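PDB 5YA6: flagellin B1 from Methanocaldococcus jannaschii DSM 2661, which is an archaellin, a subunit that probably assembles into the helical filament of the archaellum, the motility structure of archaea, and carries a bound calcium ion. Local coordinates for residues 10-22 with 31-45. Sequence-based numbering, arbitrary orientation. Where two conformers were deposited one is given.
Sequences ASGLMCIGVTGHY and KLAIYITPNAGSAPI
M14 and T37 exchange two backbone hydrogen bonds, M14 N to T37 O (2.9 Å) and T37 N to M14 O (3.0 Å), and T19 and A33 repeat this pattern farther along the antiparallel hairpin. Between these pairs lies a beta bulge, where I16 and G17 face Y35: I16 N reaches Y35 O, while Y35 N bonds to G17 O. The amide of G17 instead donates to C15 SG at 3.6 Å; SG lies anti to C15's backbone N (chi1 178°), near this N-H. Past the strand ends N39 N finds a backbone carbonyl, G12 O (2.8 Å), but two amides turn to serine hydroxyls: G12 N donates to S42 OG (3.0 Å), A43 N to S11 OG (2.8 Å). One water accepts from N39 ND2 and can donate to L13 O; another links T19 OG1 to Y35 OH at the tyrosine's ring edge. T37 OG1 bonds to O of D116, a calcium-site residue. Apolar contacts such as V18 CG1 with I34 CG1 (4.1 Å) line one face, which F154 and A150 of strand 150-155 cover. Within the mixed sheet, strand 13-23 is flanked on its other side by strand 164-168, and strand 28-38 by strand 117-123.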
loop_
_atom_site.group_PDB
_atom_site.type_symbol
_atom_site.label_atom_id
_atom_site.label_comp_id
_atom_site.label_asym_id
_atom_site.label_seq_id
_atom_site.Cartn_x
_atom_site.Cartn_y
_atom_site.Cartn_z
ATOM N N ALA B 10 16.376 15.327 5.758
ATOM C CA ALA B 10 15.353 14.353 5.262
ATOM C C ALA B 10 15.610 12.965 5.904
ATOM O O ALA B 10 16.352 12.124 5.384
ATOM C CB ALA B 10 15.344 14.270 3.734
ATOM N N SER B 11 15.010 12.782 7.079
ATOM C CA SER B 11 15.075 11.534 7.795
ATOM C C SER B 11 13.919 10.649 7.391
ATOM O O SER B 11 12.874 11.120 6.968
ATOM C CB SER B 11 15.026 11.832 9.269
ATOM O OG SER B 11 16.225 12.521 9.568
ATOM N N GLY B 12 14.118 9.358 7.528
ATOM C CA GLY B 12 13.025 8.427 7.250
ATOM C C GLY B 12 13.465 6.981 7.365
ATOM O O GLY B 12 14.606 6.694 7.725
ATOM N N LEU B 13 12.530 6.090 7.115
ATOM C CA LEU B 13 12.703 4.628 7.260
ATOM C C LEU B 13 12.493 3.882 5.979
ATOM O O LEU B 13 11.773 4.322 5.110
ATOM C CB LEU B 13 11.700 4.072 8.222
ATOM C CG LEU B 13 11.699 4.683 9.624
ATOM C CD1 LEU B 13 10.602 3.964 10.417
ATOM C CD2 LEU B 13 13.014 4.504 10.311
ATOM N N MET B 14 13.249 2.810 5.830
ATOM C CA MET B 14 13.213 1.932 4.682
ATOM C C MET B 14 12.859 0.532 5.139
ATOM O O MET B 14 13.484 -0.020 6.055
ATOM C CB MET B 14 14.576 1.886 3.986
ATOM C CG MET B 14 14.616 1.031 2.722
ATOM S SD MET B 14 16.274 1.171 1.998
ATOM C CE MET B 14 17.416 0.892 3.342
ATOM N N CYS B 15 11.947 -0.096 4.424
ATOM C CA CYS B 15 11.746 -1.494 4.580
ATOM C C CYS B 15 12.784 -2.268 3.819
ATOM O O CYS B 15 12.995 -2.074 2.588
ATOM C CB CYS B 15 10.304 -1.897 4.148
ATOM S SG CYS B 15 9.948 -3.678 4.242
ATOM N N ILE B 16 13.489 -3.151 4.554
ATOM C CA ILE B 16 14.504 -4.006 3.954
ATOM C C ILE B 16 14.136 -5.473 3.936
ATOM O O ILE B 16 15.006 -6.321 3.860
ATOM C CB ILE B 16 15.875 -3.768 4.640
ATOM C CG1 ILE B 16 15.830 -3.961 6.170
ATOM C CG2 ILE B 16 16.359 -2.381 4.314
ATOM C CD1 ILE B 16 17.178 -4.196 6.835
ATOM N N GLY B 17 12.851 -5.770 3.927
ATOM C CA GLY B 17 12.383 -7.103 3.786
ATOM C C GLY B 17 11.149 -7.384 4.572
ATOM O O GLY B 17 10.878 -6.724 5.562
ATOM N N VAL B 18 10.369 -8.342 4.095
ATOM C CA VAL B 18 9.255 -8.903 4.836
ATOM C C VAL B 18 9.292 -10.415 4.742
ATOM O O VAL B 18 9.418 -10.960 3.639
ATOM C CB VAL B 18 7.866 -8.386 4.353
ATOM C CG1 VAL B 18 6.778 -8.932 5.267
ATOM C CG2 VAL B 18 7.872 -6.849 4.340
ATOM N N THR B 19 9.170 -11.086 5.888
ATOM C CA THR B 19 9.041 -12.545 5.880
ATOM C C THR B 19 7.705 -12.883 6.507
ATOM O O THR B 19 7.118 -12.068 7.235
ATOM C CB THR B 19 10.136 -13.251 6.619
ATOM O OG1 THR B 19 10.001 -12.905 7.971
ATOM C CG2 THR B 19 11.508 -12.868 6.135
ATOM N N GLY B 20 7.174 -14.026 6.126
ATOM C CA GLY B 20 5.918 -14.533 6.694
ATOM C C GLY B 20 6.114 -15.920 7.226
ATOM O O GLY B 20 6.929 -16.707 6.738
ATOM N N HIS B 21 5.293 -16.243 8.217
ATOM C CA HIS B 21 5.222 -17.572 8.762
ATOM C C HIS B 21 4.010 -18.272 8.209
ATOM O O HIS B 21 2.897 -17.730 8.337
ATOM C CB HIS B 21 5.037 -17.507 10.296
ATOM C CG HIS B 21 4.985 -18.852 10.935
ATOM N ND1 HIS B 21 3.808 -19.510 11.163
ATOM C CD2 HIS B 21 5.974 -19.741 11.215
ATOM C CE1 HIS B 21 4.063 -20.714 11.640
ATOM N NE2 HIS B 21 5.367 -20.861 11.719
ATOM N N TYR B 22 4.190 -19.435 7.579
ATOM C CA TYR B 22 3.102 -20.239 7.116
ATOM C C TYR B 22 2.733 -21.328 8.143
ATOM O O TYR B 22 3.614 -22.098 8.576
ATOM C CB TYR B 22 3.527 -20.940 5.790
ATOM C CG TYR B 22 2.630 -22.048 5.309
ATOM C CD1 TYR B 22 1.297 -21.832 5.089
ATOM C CD2 TYR B 22 3.150 -23.303 4.949
ATOM C CE1 TYR B 22 0.459 -22.822 4.638
ATOM C CE2 TYR B 22 2.320 -24.305 4.490
ATOM C CZ TYR B 22 0.993 -24.061 4.278
ATOM O OH TYR B 22 0.165 -25.045 3.804
ATOM N N LYS B 31 1.583 -14.873 10.481
ATOM C CA LYS B 31 2.417 -13.888 11.104
ATOM C C LYS B 31 3.356 -13.266 10.079
ATOM O O LYS B 31 3.791 -13.976 9.086
ATOM C CB LYS B 31 3.254 -14.463 12.244
ATOM C CG LYS B 31 2.505 -14.915 13.486
ATOM C CD LYS B 31 3.512 -15.520 14.469
ATOM C CE LYS B 31 2.912 -15.621 15.814
ATOM N NZ LYS B 31 3.885 -16.260 16.769
ATOM N N LEU B 32 3.640 -11.976 10.274
ATOM C CA LEU B 32 4.544 -11.185 9.384
ATOM C C LEU B 32 5.675 -10.632 10.228
ATOM O O LEU B 32 5.471 -10.245 11.375
ATOM C CB LEU B 32 3.844 -10.018 8.676
ATOM C CG LEU B 32 2.690 -10.403 7.765
ATOM C CD1 LEU B 32 1.915 -9.188 7.375
ATOM C CD2 LEU B 32 3.199 -11.164 6.546
ATOM N N ALA B 33 6.838 -10.490 9.626
ATOM C CA ALA B 33 7.978 -9.838 10.236
ATOM C C ALA B 33 8.485 -8.812 9.221
ATOM O O ALA B 33 9.000 -9.186 8.116
ATOM C CB ALA B 33 9.056 -10.863 10.594
ATOM N N ILE B 34 8.330 -7.511 9.567
ATOM C CA ILE B 34 8.666 -6.432 8.628
ATOM C C ILE B 34 9.943 -5.779 9.079
ATOM O O ILE B 34 10.000 -5.157 10.176
ATOM C CB ILE B 34 7.521 -5.395 8.551
ATOM C CG1 ILE B 34 6.230 -6.109 8.144
ATOM C CG2 ILE B 34 7.904 -4.217 7.689
ATOM C CD1 ILE B 34 4.976 -5.279 8.435
ATOM N N TYR B 35 10.990 -5.923 8.290
ATOM C CA TYR B 35 12.317 -5.420 8.686
ATOM C C TYR B 35 12.538 -4.008 8.176
ATOM O O TYR B 35 12.214 -3.683 7.043
ATOM C CB TYR B 35 13.444 -6.298 8.198
ATOM C CG TYR B 35 13.385 -7.708 8.810
ATOM C CD1 TYR B 35 12.540 -8.689 8.342
ATOM C CD2 TYR B 35 14.249 -8.064 9.838
ATOM C CE1 TYR B 35 12.484 -9.954 8.906
ATOM C CE2 TYR B 35 14.203 -9.333 10.416
ATOM C CZ TYR B 35 13.348 -10.284 9.931
ATOM O OH TYR B 35 13.307 -11.536 10.549
ATOM N N ILE B 36 12.986 -3.177 9.119
ATOM C CA ILE B 36 13.093 -1.714 8.998
ATOM C C ILE B 36 14.511 -1.219 9.381
ATOM O O ILE B 36 15.085 -1.708 10.341
ATOM C CB ILE B 36 12.089 -1.051 9.952
ATOM C CG1 ILE B 36 10.640 -1.461 9.579
ATOM C CG2 ILE B 36 12.310 0.442 10.014
ATOM C CD1 ILE B 36 10.175 -0.909 8.236
ATOM N N THR B 37 15.046 -0.255 8.648
ATOM C CA THR B 37 16.288 0.417 8.977
ATOM C C THR B 37 16.143 1.886 8.569
ATOM O O THR B 37 15.390 2.194 7.649
ATOM C CB THR B 37 17.521 -0.237 8.301
ATOM O OG1 THR B 37 18.754 0.202 8.919
ATOM C CG2 THR B 37 17.582 0.096 6.842
ATOM N N PRO B 38 16.848 2.790 9.222
ATOM C CA PRO B 38 16.768 4.198 8.758
ATOM C C PRO B 38 17.338 4.394 7.342
ATOM O O PRO B 38 18.278 3.714 6.954
ATOM C CB PRO B 38 17.576 4.977 9.787
ATOM C CG PRO B 38 17.554 4.102 11.030
ATOM C CD PRO B 38 17.598 2.689 10.467
ATOM N N ASN B 39 16.793 5.374 6.636
ATOM C CA ASN B 39 17.428 5.866 5.400
ATOM C C ASN B 39 18.882 6.287 5.717
ATOM O O ASN B 39 19.142 6.860 6.734
ATOM C CB ASN B 39 16.603 7.009 4.794
ATOM C CG ASN B 39 15.206 6.572 4.327
ATOM O OD1 ASN B 39 14.983 5.393 4.043
ATOM N ND2 ASN B 39 14.270 7.513 4.263
ATOM N N ALA B 40 19.821 5.980 4.827
ATOM C CA ALA B 40 21.221 6.508 4.999
ATOM C C ALA B 40 21.214 7.988 5.273
ATOM O O ALA B 40 20.516 8.729 4.588
ATOM C CB ALA B 40 22.044 6.214 3.746
ATOM N N GLY B 41 21.911 8.400 6.310
ATOM C CA GLY B 41 21.983 9.799 6.708
ATOM C C GLY B 41 20.883 10.387 7.546
ATOM O O GLY B 41 20.901 11.558 7.872
ATOM N N SER B 42 19.900 9.561 7.922
ATOM C CA SER B 42 18.807 10.027 8.778
ATOM C C SER B 42 19.247 10.404 10.161
ATOM O O SER B 42 20.113 9.750 10.755
ATOM C CB SER B 42 17.696 8.956 8.921
ATOM O OG SER B 42 17.085 8.708 7.680
ATOM N N ALA B 43 18.585 11.415 10.708
ATOM C CA ALA B 43 18.634 11.702 12.104
ATOM C C ALA B 43 17.900 10.562 12.877
ATOM O O ALA B 43 17.227 9.726 12.268
ATOM C CB ALA B 43 17.989 13.016 12.383
ATOM N N PRO B 44 18.081 10.490 14.192
ATOM C CA PRO B 44 17.329 9.498 14.963
ATOM C C PRO B 44 15.835 9.705 14.841
ATOM O O PRO B 44 15.337 10.839 14.780
ATOM C CB PRO B 44 17.819 9.715 16.387
ATOM C CG PRO B 44 19.248 10.199 16.180
ATOM C CD PRO B 44 19.160 11.087 14.995
ATOM N N ILE B 45 15.100 8.595 14.882
ATOM C CA ILE B 45 13.655 8.598 14.761
ATOM C C ILE B 45 13.001 7.848 15.927
ATOM O O ILE B 45 13.315 6.688 16.203
ATOM C CB ILE B 45 13.260 7.937 13.448
ATOM C CG1 ILE B 45 13.789 8.784 12.270
ATOM C CG2 ILE B 45 11.719 7.821 13.295
ATOM C CD1 ILE B 45 13.823 7.981 11.007
HETATM O O HOH W 1 11.658 6.854 3.825
HETATM O O HOH W 2 12.280 -13.801 9.512
#